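Local coordinates for uronate isomerase (Caulobacter crescentus, PDB 2Q01), which catalyses the interconversion of D-glucuronate and D-fructuronate, and of D-galacturonate and D-tagaturonate, in pentose and glucuronate metabolism, at residues 84-88 / 322-328; 397-401 / 436-442; 5-9 / 129-134; 296-300 / 349-355. All blocks are in the same frame, centred on the assembly; numbering follows the deposited sequence.

How the interactions relate
From the N terminus, residues 5-9 pair with 129-134, so interaction 3 ties the first ordered residues to the loop between helices 114-126 and 138-149. Interaction 1 opens inside that span, at 84-88, and closes at 322-328, the end of helix 318-323 and the loop after it; it therefore crosses interaction 3. It also crosses interaction 4, in which 296-300 on helix 281-302 meets 349-355 ahead of strand 357-359. Interaction 2 follows all of these in series and joins helices 393-407 and 425-445. None of the four touches another; interactions 3 and 4 are the farthest apart, their centres about 51 Å from each other on opposite sides of the chain's centre.

Interaction 1: 84-88 / 322-328; sequences KVRSK and NSHGRDK
Two donors of the 84-88 loop converge on the carbonyl of Ser-323, at the end of helix 318-323. Lys-88 N lies 3.1 Å from Ser-323 O, in the carbonyl plane and on a lone pair, with an N-H...O angle of 155°. Ser-87 OG donates to Ser-323 O, also over 3.1 Å, but from 37° above that plane. With OG anti to the backbone nitrogen (chi1 180°), the Ser-87 hydroxyl is also set over the centre of one face of the His-324 imidazole.

Both ring nitrogens of His-324 are engaged at the edge: ND1 is 2.8 Å from Ser-323 OG, which also bonds Gly-319 O, and NE2 is 2.8 Å from a water that donates to Val-85 O. A weaker bond, 3.2 Å long, runs from Lys-328 NZ to Arg-86 O. Apolar packing is thin: Lys-328 CD approaches Val-85 CG1 at 4.3 Å, and the extended chain of Lys-88 passes Asn-322 O.

The chain leaves the helix through Gly-325, with positive phi. The loop thus supplies donors to a helix-end carbonyl, while two ring bonds fix the rotation of His-324 in a contact that is largely polar and near the surface.

Interaction 2: 397-401 / 436-442; sequences MRFRE and DSAFLAR
Arg-400 of helix 393-407 lays the start of its side chain on Phe-439 of helix 425-445. Its CB stands over the middle of the ring, 3.6 Å from the Phe-439 centroid and only 6° off the ring normal, a clear CH-pi contact. CG remains near the ring, 4.0 Å from Phe-439 CD2. The bend at the next torsion (chi2 -63°) then carries the chain past the phenylalanine to Asp-436. There OD2 of Asp-436 lies at the guanidinium edge, 3.6 Å from Arg-400 NE, in a long salt bridge, the guanidinium and carboxylate planes being steeply inclined to each other. At the tip, NH1 makes a weak bond to a water that in turn donates to Asp-436 OD1, and NH2 weakly reaches Thr-412. Phe-399 CE1 lies over one guanidinium face, toward its rim.

Met-397 brings its sulfur beside the same ring: SD lies 5.2 Å from the centroid of the Phe-439 ring, oblique to it, a Met-aromatic contact, and CE meets Ala-438 CB at 4.1 Å. A shorter salt bridge, 2.9 Å, joins Glu-401 OE2 to Arg-442 NH2, with carboxylate and guanidinium nearly perpendicular. Arg-442 has a second acidic partner in Glu-394 of the second subunit, whose Arg-398 also bonds Glu-401 O.

The axes of the two short segments approach to 10.3 Å at a crossing angle of -38°. This is helix-to-helix packing around an inserted aromatic ring, in a TIM-barrel-clan enzyme, and its charged flank runs into the interface between subunits.

Interaction 3: 5-9 / 129-134; sequences RPLSF and FTEFLE
Arg-5 O accepts from Phe-132 N over 2.9 Å, almost straight at 176° and in the carbonyl plane. The companion bond, Leu-7 N to Thr-130 O, is also 2.9 Å, but its donor stands well above the carbonyl plane. The two bonds flank Pro-6 and Glu-131, a non-hydrogen-bonded pair in a single antiparallel bridge; proline, which lacks an N-H, is readily accommodated there. Two carbonyls that the bridge does not use also find donors: Glu-131 O is hydrogen-bonded to Tyr-141 OH and Phe-132 O to Asn-137 ND2.

Beyond the backbone, the Arg-5 guanidinium lies flat on the ring of Phe-132, centres 3.8 Å apart and planes at 9°, a stacked cation-pi pair in which NH2 sits over the ring centre. With CG anti to N (chi1 177°) and the chain extended to NE, the arginine runs alongside the phenylalanine in the same direction. Its charge is met by Asp-450 and Glu-453 of the third subunit, both salt-bridged to NH2. Glu-134 OE1 touches the aliphatic part, 3.7 Å from Arg-5 CD. Leu-7 CD1 packs against Phe-129 CB at 4.1 Å, near Tyr-141 and Phe-123.

With an alanine in place of Arg-5, the Phe-132 face would probably lose its cover and the two acidic groups of the neighbouring subunit their shared cation. The backbone bonds hold the first ordered residues, whereas the guanidinium spends its flat face on the ring and its NH2 on two carboxylates across the subunit boundary.

Interaction 4: 296-300 / 349-355; sequences AKMSL and LGNDPRL
An Asx turn in the loop between helix 343-349 and strand 357-359 holds Arg-354 against Leu-300 of helix 281-302, in the alpha/beta part of this TIM-barrel-clan fold. The strands that follow the two helices, 305-308 and 357-359, are parallel neighbours in one sheet, so the contact joins successive helix-to-strand units on the outside of that sheet.

Within the turn, Asp-352 OD1 receives Arg-354 N at 2.9 Å on its anti lone pair and Arg-354 NE at 3.2 Å on its syn one. Arg-354 NH2 completes the side-on salt bridge to Asp-352 OD2, 3.0 Å away, again on a syn lone pair. Gripped by two nitrogens, the guanidinium presents a face to Leu-300, whose CG lies over its centre. If an alanine replaced Asp-352, Arg-354 would lose its carboxylate mate and its guanidinium would probably be freed to turn away from Leu-300.

The rest is mostly apolar. Leu-355, its CG anti to the backbone N (chi1 -176°), sends CD1 to within 3.9 Å of Ala-296 CB, and the same methyl reaches Ser-299 CB. Leu-349 CD1 touches both Ala-296 CB, at 4.1 Å, and Lys-297 CG. Leu-300 splits its branches: CD1 packs on Leu-355 CB at 3.8 Å, and CD2 meets Leu-349 CD2 tip to tip at 3.7 Å.

Interaction 1: 84-88 / 322-328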
loop_
_atom_site.group_PDB
_atom_site.type_symbol
_atom_site.label_atom_id
_atom_site.label_comp_id
_atom_site.label_asym_id
_atom_site.label_seq_id
_atom_site.Cartn_x
_atom_site.Cartn_y
_atom_site.Cartn_z
ATOM N N LYS B 84 -20.203 30.891 -0.624
ATOM C CA LYS B 84 -19.492 32.097 -1.101
ATOM C C LYS B 84 -18.113 31.846 -1.723
ATOM O O LYS B 84 -17.202 32.674 -1.585
ATOM C CB LYS B 84 -19.399 33.172 -0.001
ATOM C CG LYS B 84 -20.329 34.359 -0.192
ATOM C CD LYS B 84 -19.852 35.569 0.599
ATOM C CE LYS B 84 -20.125 36.856 -0.165
ATOM N NZ LYS B 84 -19.489 38.036 0.470
ATOM N N VAL B 85 -17.967 30.715 -2.412
ATOM C CA VAL B 85 -16.694 30.354 -3.045
ATOM C C VAL B 85 -16.537 31.127 -4.349
ATOM O O VAL B 85 -17.412 31.061 -5.219
ATOM C CB VAL B 85 -16.586 28.825 -3.324
ATOM C CG1 VAL B 85 -15.239 28.480 -3.950
ATOM C CG2 VAL B 85 -16.803 28.017 -2.047
ATOM N N ARG B 86 -15.423 31.853 -4.467
ATOM C CA ARG B 86 -15.109 32.651 -5.653
ATOM C C ARG B 86 -15.230 31.850 -6.949
ATOM O O ARG B 86 -14.550 30.838 -7.146
ATOM C CB ARG B 86 -13.715 33.286 -5.534
ATOM C CG ARG B 86 -13.266 34.054 -6.777
ATOM C CD ARG B 86 -12.077 34.952 -6.494
ATOM N NE ARG B 86 -12.482 36.188 -5.833
ATOM C CZ ARG B 86 -11.651 37.166 -5.484
ATOM N NH1 ARG B 86 -10.351 37.066 -5.731
ATOM N NH2 ARG B 86 -12.124 38.251 -4.887
ATOM N N SER B 87 -16.137 32.315 -7.804
ATOM C CA SER B 87 -16.381 31.747 -9.122
ATOM C C SER B 87 -15.452 32.417 -10.138
ATOM O O SER B 87 -14.613 33.246 -9.770
ATOM C CB SER B 87 -17.853 31.970 -9.493
ATOM O OG SER B 87 -18.169 31.447 -10.767
ATOM N N LYS B 88 -15.591 32.056 -11.413
ATOM C CA LYS B 88 -14.887 32.757 -12.490
ATOM C C LYS B 88 -15.609 34.068 -12.798
ATOM O O LYS B 88 -15.023 34.996 -13.367
ATOM C CB LYS B 88 -14.790 31.884 -13.743
ATOM C CG LYS B 88 -13.515 32.087 -14.540
ATOM C CD LYS B 88 -13.192 30.853 -15.371
ATOM C CE LYS B 88 -11.795 30.932 -15.964
ATOM N NZ LYS B 88 -11.390 29.643 -16.590
ATOM N N ASN B 322 -14.624 24.990 -15.939
ATOM C CA ASN B 322 -15.276 26.001 -16.773
ATOM C C ASN B 322 -15.936 27.102 -15.944
ATOM O O ASN B 322 -15.730 28.288 -16.210
ATOM C CB ASN B 322 -16.302 25.361 -17.723
ATOM C CG ASN B 322 -15.662 24.449 -18.768
ATOM O OD1 ASN B 322 -14.539 24.685 -19.219
ATOM N ND2 ASN B 322 -16.389 23.406 -19.163
ATOM N N SER B 323 -16.707 26.704 -14.934
ATOM C CA SER B 323 -17.484 27.651 -14.126
ATOM C C SER B 323 -16.683 28.380 -13.049
ATOM O O SER B 323 -16.887 29.574 -12.837
ATOM C CB SER B 323 -18.712 26.970 -13.507
ATOM O OG SER B 323 -18.332 25.947 -12.606
ATOM N N HIS B 324 -15.780 27.667 -12.376
ATOM C CA HIS B 324 -15.048 28.219 -11.228
ATOM C C HIS B 324 -13.542 28.360 -11.436
ATOM O O HIS B 324 -12.939 29.322 -10.957
ATOM C CB HIS B 324 -15.322 27.395 -9.967
ATOM C CG HIS B 324 -16.706 27.568 -9.423
ATOM N ND1 HIS B 324 -17.815 27.010 -10.022
ATOM C CD2 HIS B 324 -17.159 28.229 -8.333
ATOM C CE1 HIS B 324 -18.893 27.323 -9.325
ATOM N NE2 HIS B 324 -18.523 28.061 -8.296
ATOM N N GLY B 325 -12.936 27.400 -12.124
ATOM C CA GLY B 325 -11.512 27.485 -12.444
ATOM C C GLY B 325 -10.629 26.531 -11.666
ATOM O O GLY B 325 -11.071 25.451 -11.256
ATOM N N ARG B 326 -9.376 26.937 -11.468
ATOM C CA ARG B 326 -8.376 26.111 -10.790
ATOM C C ARG B 326 -8.512 26.103 -9.264
ATOM O O ARG B 326 -9.187 26.968 -8.689
ATOM C CB ARG B 326 -6.967 26.551 -11.198
ATOM C CG ARG B 326 -6.393 25.758 -12.363
ATOM C CD ARG B 326 -4.917 26.050 -12.543
ATOM N NE ARG B 326 -4.132 24.849 -12.833
ATOM C CZ ARG B 326 -3.886 24.374 -14.052
ATOM N NH1 ARG B 326 -3.154 23.276 -14.201
ATOM N NH2 ARG B 326 -4.368 24.990 -15.123
ATOM N N ASP B 327 -7.871 25.114 -8.634
ATOM C CA ASP B 327 -7.791 24.947 -7.165
ATOM C C ASP B 327 -9.138 24.908 -6.429
ATOM O O ASP B 327 -9.283 25.493 -5.353
ATOM C CB ASP B 327 -6.867 26.005 -6.542
ATOM C CG ASP B 327 -5.408 25.799 -6.904
ATOM O OD1 ASP B 327 -4.776 26.765 -7.381
ATOM O OD2 ASP B 327 -4.894 24.674 -6.709
ATOM N N LYS B 328 -10.117 24.223 -7.012
ATOM C CA LYS B 328 -11.453 24.158 -6.421
ATOM C C LYS B 328 -11.753 22.787 -5.810
ATOM O O LYS B 328 -12.914 22.412 -5.631
ATOM C CB LYS B 328 -12.528 24.575 -7.440
ATOM C CG LYS B 328 -12.371 26.003 -7.990
ATOM C CD LYS B 328 -12.417 27.063 -6.885
ATOM C CE LYS B 328 -12.027 28.434 -7.419
ATOM N NZ LYS B 328 -11.768 29.416 -6.329
HETATM O O HOH W 1 -19.386 29.715 -6.253
#

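Interaction 2: 397-401 / 436-442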
loop_
_atom_site.group_PDB
_atom_site.type_symbol
_atom_site.label_atom_id
_atom_site.label_comp_id
_atom_site.label_asym_id
_atom_site.label_seq_id
_atom_site.Cartn_x
_atom_site.Cartn_y
_atom_site.Cartn_z
ATOM N N MET B 397 1.942 9.054 9.963
ATOM C CA MET B 397 2.373 7.837 10.631
ATOM C C MET B 397 2.811 6.802 9.611
ATOM O O MET B 397 3.850 6.172 9.788
ATOM C CB MET B 397 1.257 7.279 11.524
ATOM C CG MET B 397 1.678 6.121 12.436
ATOM S SD MET B 397 2.855 6.563 13.743
ATOM C CE MET B 397 1.896 7.719 14.717
ATOM N N ARG B 398 2.024 6.633 8.548
ATOM C CA ARG B 398 2.358 5.695 7.468
ATOM C C ARG B 398 3.676 6.063 6.790
ATOM O O ARG B 398 4.497 5.188 6.519
ATOM C CB ARG B 398 1.232 5.603 6.444
ATOM C CG ARG B 398 0.102 4.674 6.857
ATOM C CD ARG B 398 -0.777 4.306 5.682
ATOM N NE ARG B 398 -1.497 5.456 5.135
ATOM C CZ ARG B 398 -2.708 5.845 5.524
ATOM N NH1 ARG B 398 -3.281 6.903 4.955
ATOM N NH2 ARG B 398 -3.349 5.187 6.484
ATOM N N PHE B 399 3.874 7.357 6.544
ATOM C CA PHE B 399 5.145 7.873 6.076
ATOM C C PHE B 399 6.281 7.403 6.987
ATOM O O PHE B 399 7.186 6.723 6.519
ATOM C CB PHE B 399 5.101 9.400 5.964
ATOM C CG PHE B 399 6.406 10.018 5.535
ATOM C CD1 PHE B 399 7.250 10.619 6.466
ATOM C CD2 PHE B 399 6.795 9.999 4.203
ATOM C CE1 PHE B 399 8.460 11.188 6.073
ATOM C CE2 PHE B 399 8.005 10.570 3.802
ATOM C CZ PHE B 399 8.836 11.159 4.736
ATOM N N ARG B 400 6.205 7.726 8.280
ATOM C CA ARG B 400 7.229 7.321 9.262
ATOM C C ARG B 400 7.436 5.807 9.354
ATOM O O ARG B 400 8.568 5.347 9.485
ATOM C CB ARG B 400 6.932 7.886 10.662
ATOM C CG ARG B 400 7.129 9.398 10.822
ATOM C CD ARG B 400 8.581 9.846 10.595
ATOM N NE ARG B 400 8.690 11.308 10.581
ATOM C CZ ARG B 400 9.680 11.999 10.014
ATOM N NH1 ARG B 400 9.666 13.327 10.063
ATOM N NH2 ARG B 400 10.681 11.378 9.394
ATOM N N GLU B 401 6.348 5.044 9.274
ATOM C CA GLU B 401 6.410 3.578 9.286
ATOM C C GLU B 401 7.022 2.961 8.023
ATOM O O GLU B 401 7.590 1.871 8.077
ATOM C CB GLU B 401 5.021 2.986 9.508
ATOM C CG GLU B 401 4.501 3.100 10.934
ATOM C CD GLU B 401 3.060 2.629 11.079
ATOM O OE1 GLU B 401 2.457 2.198 10.069
ATOM O OE2 GLU B 401 2.530 2.688 12.209
ATOM N N ASP B 436 4.830 12.728 15.348
ATOM C CA ASP B 436 6.262 12.419 15.445
ATOM C C ASP B 436 6.642 11.954 16.848
ATOM O O ASP B 436 7.461 11.041 16.997
ATOM C CB ASP B 436 7.124 13.626 15.056
ATOM C CG ASP B 436 7.138 13.892 13.552
ATOM O OD1 ASP B 436 7.797 14.874 13.141
ATOM O OD2 ASP B 436 6.500 13.138 12.780
ATOM N N SER B 437 6.050 12.584 17.865
ATOM C CA SER B 437 6.240 12.168 19.255
ATOM C C SER B 437 5.687 10.773 19.507
ATOM O O SER B 437 6.340 9.972 20.163
ATOM C CB SER B 437 5.603 13.159 20.223
ATOM O OG SER B 437 6.291 14.389 20.176
ATOM N N ALA B 438 4.498 10.494 18.970
ATOM C CA ALA B 438 3.862 9.177 19.073
ATOM C C ALA B 438 4.676 8.063 18.415
ATOM O O ALA B 438 4.787 6.962 18.962
ATOM C CB ALA B 438 2.470 9.225 18.478
ATOM N N PHE B 439 5.241 8.356 17.244
ATOM C CA PHE B 439 6.016 7.372 16.495
ATOM C C PHE B 439 7.329 7.023 17.185
ATOM O O PHE B 439 7.664 5.847 17.328
ATOM C CB PHE B 439 6.274 7.850 15.059
ATOM C CG PHE B 439 7.185 6.945 14.282
ATOM C CD1 PHE B 439 6.740 5.696 13.845
ATOM C CD2 PHE B 439 8.495 7.335 13.991
ATOM C CE1 PHE B 439 7.583 4.844 13.129
ATOM C CE2 PHE B 439 9.345 6.492 13.274
ATOM C CZ PHE B 439 8.889 5.243 12.846
ATOM N N LEU B 440 8.067 8.054 17.593
ATOM C CA LEU B 440 9.288 7.901 18.382
ATOM C C LEU B 440 9.051 7.177 19.711
ATOM O O LEU B 440 9.861 6.340 20.119
ATOM C CB LEU B 440 9.914 9.270 18.639
ATOM C CG LEU B 440 11.068 9.807 17.784
ATOM C CD1 LEU B 440 11.186 9.120 16.443
ATOM C CD2 LEU B 440 10.934 11.316 17.611
ATOM N N ALA B 441 7.936 7.497 20.370
ATOM C CA ALA B 441 7.517 6.842 21.617
ATOM C C ALA B 441 7.298 5.346 21.468
ATOM O O ALA B 441 7.604 4.585 22.382
ATOM C CB ALA B 441 6.266 7.469 22.133
ATOM N N ARG B 442 6.767 4.928 20.318
ATOM C CA ARG B 442 6.577 3.506 20.038
ATOM C C ARG B 442 7.912 2.813 19.787
ATOM O O ARG B 442 8.061 1.630 20.091
ATOM C CB ARG B 442 5.652 3.299 18.847
ATOM C CG ARG B 442 4.704 2.122 19.023
ATOM C CD ARG B 442 4.782 1.139 17.867
ATOM N NE ARG B 442 4.463 1.745 16.577
ATOM C CZ ARG B 442 4.777 1.206 15.403
ATOM N NH1 ARG B 442 5.424 0.045 15.350
ATOM N NH2 ARG B 442 4.447 1.829 14.280
HETATM O O HOH W 2 8.234 16.315 10.790
#

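Interaction 3: 5-9 / 129-134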
loop_
_atom_site.group_PDB
_atom_site.type_symbol
_atom_site.label_atom_id
_atom_site.label_comp_id
_atom_site.label_asym_id
_atom_site.label_seq_id
_atom_site.Cartn_x
_atom_site.Cartn_y
_atom_site.Cartn_z
ATOM N N ARG B 5 -23.326 21.410 23.987
ATOM C CA ARG B 5 -22.238 20.392 23.933
ATOM C C ARG B 5 -20.859 21.062 23.933
ATOM O O ARG B 5 -20.580 21.892 23.062
ATOM C CB ARG B 5 -22.404 19.511 22.697
ATOM C CG ARG B 5 -21.307 18.483 22.524
ATOM C CD ARG B 5 -21.157 18.099 21.075
ATOM N NE ARG B 5 -19.833 17.548 20.805
ATOM C CZ ARG B 5 -19.525 16.840 19.724
ATOM N NH1 ARG B 5 -20.445 16.581 18.806
ATOM N NH2 ARG B 5 -18.294 16.383 19.564
ATOM N N PRO B 6 -19.995 20.700 24.907
ATOM C CA PRO B 6 -18.709 21.379 25.115
ATOM C C PRO B 6 -17.614 21.040 24.098
ATOM O O PRO B 6 -17.563 19.919 23.578
ATOM C CB PRO B 6 -18.293 20.911 26.514
ATOM C CG PRO B 6 -18.925 19.578 26.672
ATOM C CD PRO B 6 -20.211 19.621 25.895
ATOM N N LEU B 7 -16.749 22.015 23.821
ATOM C CA LEU B 7 -15.559 21.778 23.014
ATOM C C LEU B 7 -14.483 21.231 23.942
ATOM O O LEU B 7 -13.846 21.977 24.685
ATOM C CB LEU B 7 -15.073 23.064 22.332
ATOM C CG LEU B 7 -14.449 23.020 20.924
ATOM C CD1 LEU B 7 -14.086 24.423 20.468
ATOM C CD2 LEU B 7 -13.236 22.112 20.803
ATOM N N SER B 8 -14.303 19.916 23.897
ATOM C CA SER B 8 -13.284 19.241 24.680
ATOM C C SER B 8 -12.073 18.951 23.795
ATOM O O SER B 8 -12.092 18.026 22.976
ATOM C CB SER B 8 -13.849 17.949 25.279
ATOM O OG SER B 8 -12.871 17.264 26.039
ATOM N N PHE B 9 -11.030 19.761 23.949
ATOM C CA PHE B 9 -9.798 19.567 23.192
ATOM C C PHE B 9 -8.676 19.109 24.121
ATOM O O PHE B 9 -8.042 19.928 24.803
ATOM C CB PHE B 9 -9.417 20.839 22.432
ATOM C CG PHE B 9 -8.735 20.573 21.115
ATOM C CD1 PHE B 9 -9.314 19.716 20.173
ATOM C CD2 PHE B 9 -7.527 21.186 20.810
ATOM C CE1 PHE B 9 -8.696 19.464 18.959
ATOM C CE2 PHE B 9 -6.901 20.945 19.594
ATOM C CZ PHE B 9 -7.489 20.083 18.664
ATOM N N PHE B 129 -13.056 29.452 22.055
ATOM C CA PHE B 129 -14.426 28.942 22.124
ATOM C C PHE B 129 -14.530 27.803 23.128
ATOM O O PHE B 129 -13.563 27.072 23.349
ATOM C CB PHE B 129 -14.910 28.463 20.753
ATOM C CG PHE B 129 -15.390 29.567 19.860
ATOM C CD1 PHE B 129 -14.579 30.062 18.853
ATOM C CD2 PHE B 129 -16.657 30.112 20.024
ATOM C CE1 PHE B 129 -15.015 31.087 18.021
ATOM C CE2 PHE B 129 -17.103 31.139 19.198
ATOM C CZ PHE B 129 -16.275 31.626 18.194
ATOM N N THR B 130 -15.707 27.658 23.729
ATOM C CA THR B 130 -15.914 26.653 24.765
ATOM C C THR B 130 -17.009 25.646 24.403
ATOM O O THR B 130 -17.118 24.589 25.027
ATOM C CB THR B 130 -16.166 27.302 26.155
ATOM O OG1 THR B 130 -16.313 26.275 27.141
ATOM C CG2 THR B 130 -17.416 28.184 26.151
ATOM N N GLU B 131 -17.804 25.975 23.389
ATOM C CA GLU B 131 -18.849 25.073 22.898
ATOM C C GLU B 131 -18.525 24.577 21.489
ATOM O O GLU B 131 -17.879 25.278 20.714
ATOM C CB GLU B 131 -20.211 25.771 22.913
ATOM C CG GLU B 131 -20.705 26.167 24.300
ATOM C CD GLU B 131 -21.588 27.406 24.281
ATOM O OE1 GLU B 131 -22.269 27.655 23.260
ATOM O OE2 GLU B 131 -21.601 28.136 25.294
ATOM N N PHE B 132 -18.978 23.366 21.176
ATOM C CA PHE B 132 -18.746 22.740 19.878
ATOM C C PHE B 132 -19.671 23.342 18.829
ATOM O O PHE B 132 -20.840 23.624 19.112
ATOM C CB PHE B 132 -18.991 21.234 19.976
ATOM C CG PHE B 132 -18.285 20.425 18.926
ATOM C CD1 PHE B 132 -17.004 19.932 19.155
ATOM C CD2 PHE B 132 -18.906 20.133 17.713
ATOM C CE1 PHE B 132 -16.346 19.177 18.189
ATOM C CE2 PHE B 132 -18.256 19.380 16.739
ATOM C CZ PHE B 132 -16.974 18.902 16.978
ATOM N N LEU B 133 -19.135 23.524 17.626
ATOM C CA LEU B 133 -19.879 24.095 16.513
ATOM C C LEU B 133 -21.057 23.215 16.118
ATOM O O LEU B 133 -20.901 22.021 15.859
ATOM C CB LEU B 133 -18.960 24.317 15.311
ATOM C CG LEU B 133 -19.122 25.645 14.569
ATOM C CD1 LEU B 133 -18.595 25.534 13.147
ATOM C CD2 LEU B 133 -20.576 26.089 14.573
ATOM N N GLU B 134 -22.235 23.823 16.076
ATOM C CA GLU B 134 -23.447 23.162 15.600
ATOM C C GLU B 134 -24.296 24.145 14.799
ATOM O O GLU B 134 -23.881 25.283 14.568
ATOM C CB GLU B 134 -24.252 22.613 16.782
ATOM C CG GLU B 134 -23.716 21.303 17.354
ATOM C CD GLU B 134 -24.323 20.944 18.702
ATOM O OE1 GLU B 134 -23.831 19.982 19.332
ATOM O OE2 GLU B 134 -25.284 21.620 19.133
#

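Interaction 4: 296-300 / 349-355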
loop_
_atom_site.group_PDB
_atom_site.type_symbol
_atom_site.label_atom_id
_atom_site.label_comp_id
_atom_site.label_asym_id
_atom_site.label_seq_id
_atom_site.Cartn_x
_atom_site.Cartn_y
_atom_site.Cartn_z
ATOM N N ALA B 296 17.932 22.063 -12.149
ATOM C CA ALA B 296 18.924 21.442 -11.282
ATOM C C ALA B 296 20.329 21.887 -11.654
ATOM O O ALA B 296 21.185 22.024 -10.785
ATOM C CB ALA B 296 18.820 19.948 -11.370
ATOM N N LYS B 297 20.553 22.103 -12.949
ATOM C CA LYS B 297 21.803 22.660 -13.468
ATOM C C LYS B 297 22.009 24.124 -13.055
ATOM O O LYS B 297 23.145 24.577 -12.906
ATOM C CB LYS B 297 21.840 22.543 -14.997
ATOM C CG LYS B 297 22.122 21.134 -15.504
ATOM C CD LYS B 297 22.522 21.124 -16.970
ATOM C CE LYS B 297 21.335 20.903 -17.876
ATOM N NZ LYS B 297 21.741 20.863 -19.307
ATOM N N MET B 298 20.908 24.860 -12.891
ATOM C CA MET B 298 20.954 26.227 -12.382
ATOM C C MET B 298 21.205 26.222 -10.882
ATOM O O MET B 298 21.913 27.087 -10.367
ATOM C CB MET B 298 19.651 26.970 -12.683
ATOM C CG MET B 298 19.521 27.480 -14.109
ATOM S SD MET B 298 17.885 28.167 -14.428
ATOM C CE MET B 298 17.822 28.003 -16.209
ATOM N N SER B 299 20.627 25.236 -10.194
ATOM C CA SER B 299 20.786 25.055 -8.746
ATOM C C SER B 299 22.222 24.743 -8.345
ATOM O O SER B 299 22.641 25.043 -7.227
ATOM C CB SER B 299 19.868 23.943 -8.251
ATOM O OG SER B 299 18.540 24.409 -8.124
ATOM N N LEU B 300 22.966 24.137 -9.270
ATOM C CA LEU B 300 24.400 23.919 -9.118
ATOM C C LEU B 300 25.156 25.234 -8.952
ATOM O O LEU B 300 26.192 25.276 -8.280
ATOM C CB LEU B 300 24.933 23.196 -10.345
ATOM C CG LEU B 300 25.258 21.706 -10.323
ATOM C CD1 LEU B 300 24.178 20.852 -9.681
ATOM C CD2 LEU B 300 25.510 21.287 -11.751
ATOM N N LEU B 349 23.642 14.108 -12.530
ATOM C CA LEU B 349 23.908 14.928 -11.349
ATOM C C LEU B 349 23.647 14.283 -9.984
ATOM O O LEU B 349 23.642 14.979 -8.972
ATOM C CB LEU B 349 23.102 16.225 -11.441
ATOM C CG LEU B 349 23.381 17.179 -12.604
ATOM C CD1 LEU B 349 22.346 18.279 -12.657
ATOM C CD2 LEU B 349 24.787 17.757 -12.521
ATOM N N GLY B 350 23.456 12.969 -9.943
ATOM C CA GLY B 350 23.060 12.293 -8.705
ATOM C C GLY B 350 24.101 12.240 -7.603
ATOM O O GLY B 350 23.753 12.116 -6.435
ATOM N N ASN B 351 25.373 12.337 -7.980
ATOM C CA ASN B 351 26.481 12.260 -7.031
ATOM C C ASN B 351 27.162 13.611 -6.809
ATOM O O ASN B 351 28.264 13.674 -6.265
ATOM C CB ASN B 351 27.505 11.215 -7.491
ATOM C CG ASN B 351 26.861 9.886 -7.882
ATOM O OD1 ASN B 351 27.057 9.388 -8.993
ATOM N ND2 ASN B 351 26.093 9.309 -6.968
ATOM N N ASP B 352 26.500 14.688 -7.226
ATOM C CA ASP B 352 27.031 16.040 -7.069
ATOM C C ASP B 352 26.764 16.575 -5.660
ATOM O O ASP B 352 25.644 16.481 -5.169
ATOM C CB ASP B 352 26.414 16.972 -8.119
ATOM C CG ASP B 352 27.221 18.242 -8.327
ATOM O OD1 ASP B 352 27.218 19.112 -7.434
ATOM O OD2 ASP B 352 27.844 18.383 -9.398
ATOM N N PRO B 353 27.800 17.132 -5.001
ATOM C CA PRO B 353 27.645 17.713 -3.660
ATOM C C PRO B 353 26.769 18.976 -3.594
ATOM O O PRO B 353 26.106 19.208 -2.584
ATOM C CB PRO B 353 29.086 18.055 -3.256
ATOM C CG PRO B 353 29.963 17.264 -4.193
ATOM C CD PRO B 353 29.198 17.209 -5.466
ATOM N N ARG B 354 26.766 19.769 -4.664
ATOM C CA ARG B 354 26.100 21.080 -4.677
ATOM C C ARG B 354 24.585 21.016 -4.889
ATOM O O ARG B 354 23.885 22.009 -4.672
ATOM C CB ARG B 354 26.721 21.992 -5.746
ATOM C CG ARG B 354 28.226 22.188 -5.631
ATOM C CD ARG B 354 28.806 22.747 -6.925
ATOM N NE ARG B 354 28.862 21.745 -7.990
ATOM C CZ ARG B 354 29.005 22.023 -9.285
ATOM N NH1 ARG B 354 29.100 23.281 -9.704
ATOM N NH2 ARG B 354 29.045 21.037 -10.171
ATOM N N LEU B 355 24.083 19.858 -5.318
ATOM C CA LEU B 355 22.663 19.714 -5.629
ATOM C C LEU B 355 21.859 19.123 -4.469
ATOM O O LEU B 355 22.267 18.147 -3.838
ATOM C CB LEU B 355 22.467 18.885 -6.904
ATOM C CG LEU B 355 21.043 18.706 -7.446
ATOM C CD1 LEU B 355 20.417 20.040 -7.851
ATOM C CD2 LEU B 355 21.019 17.714 -8.598
#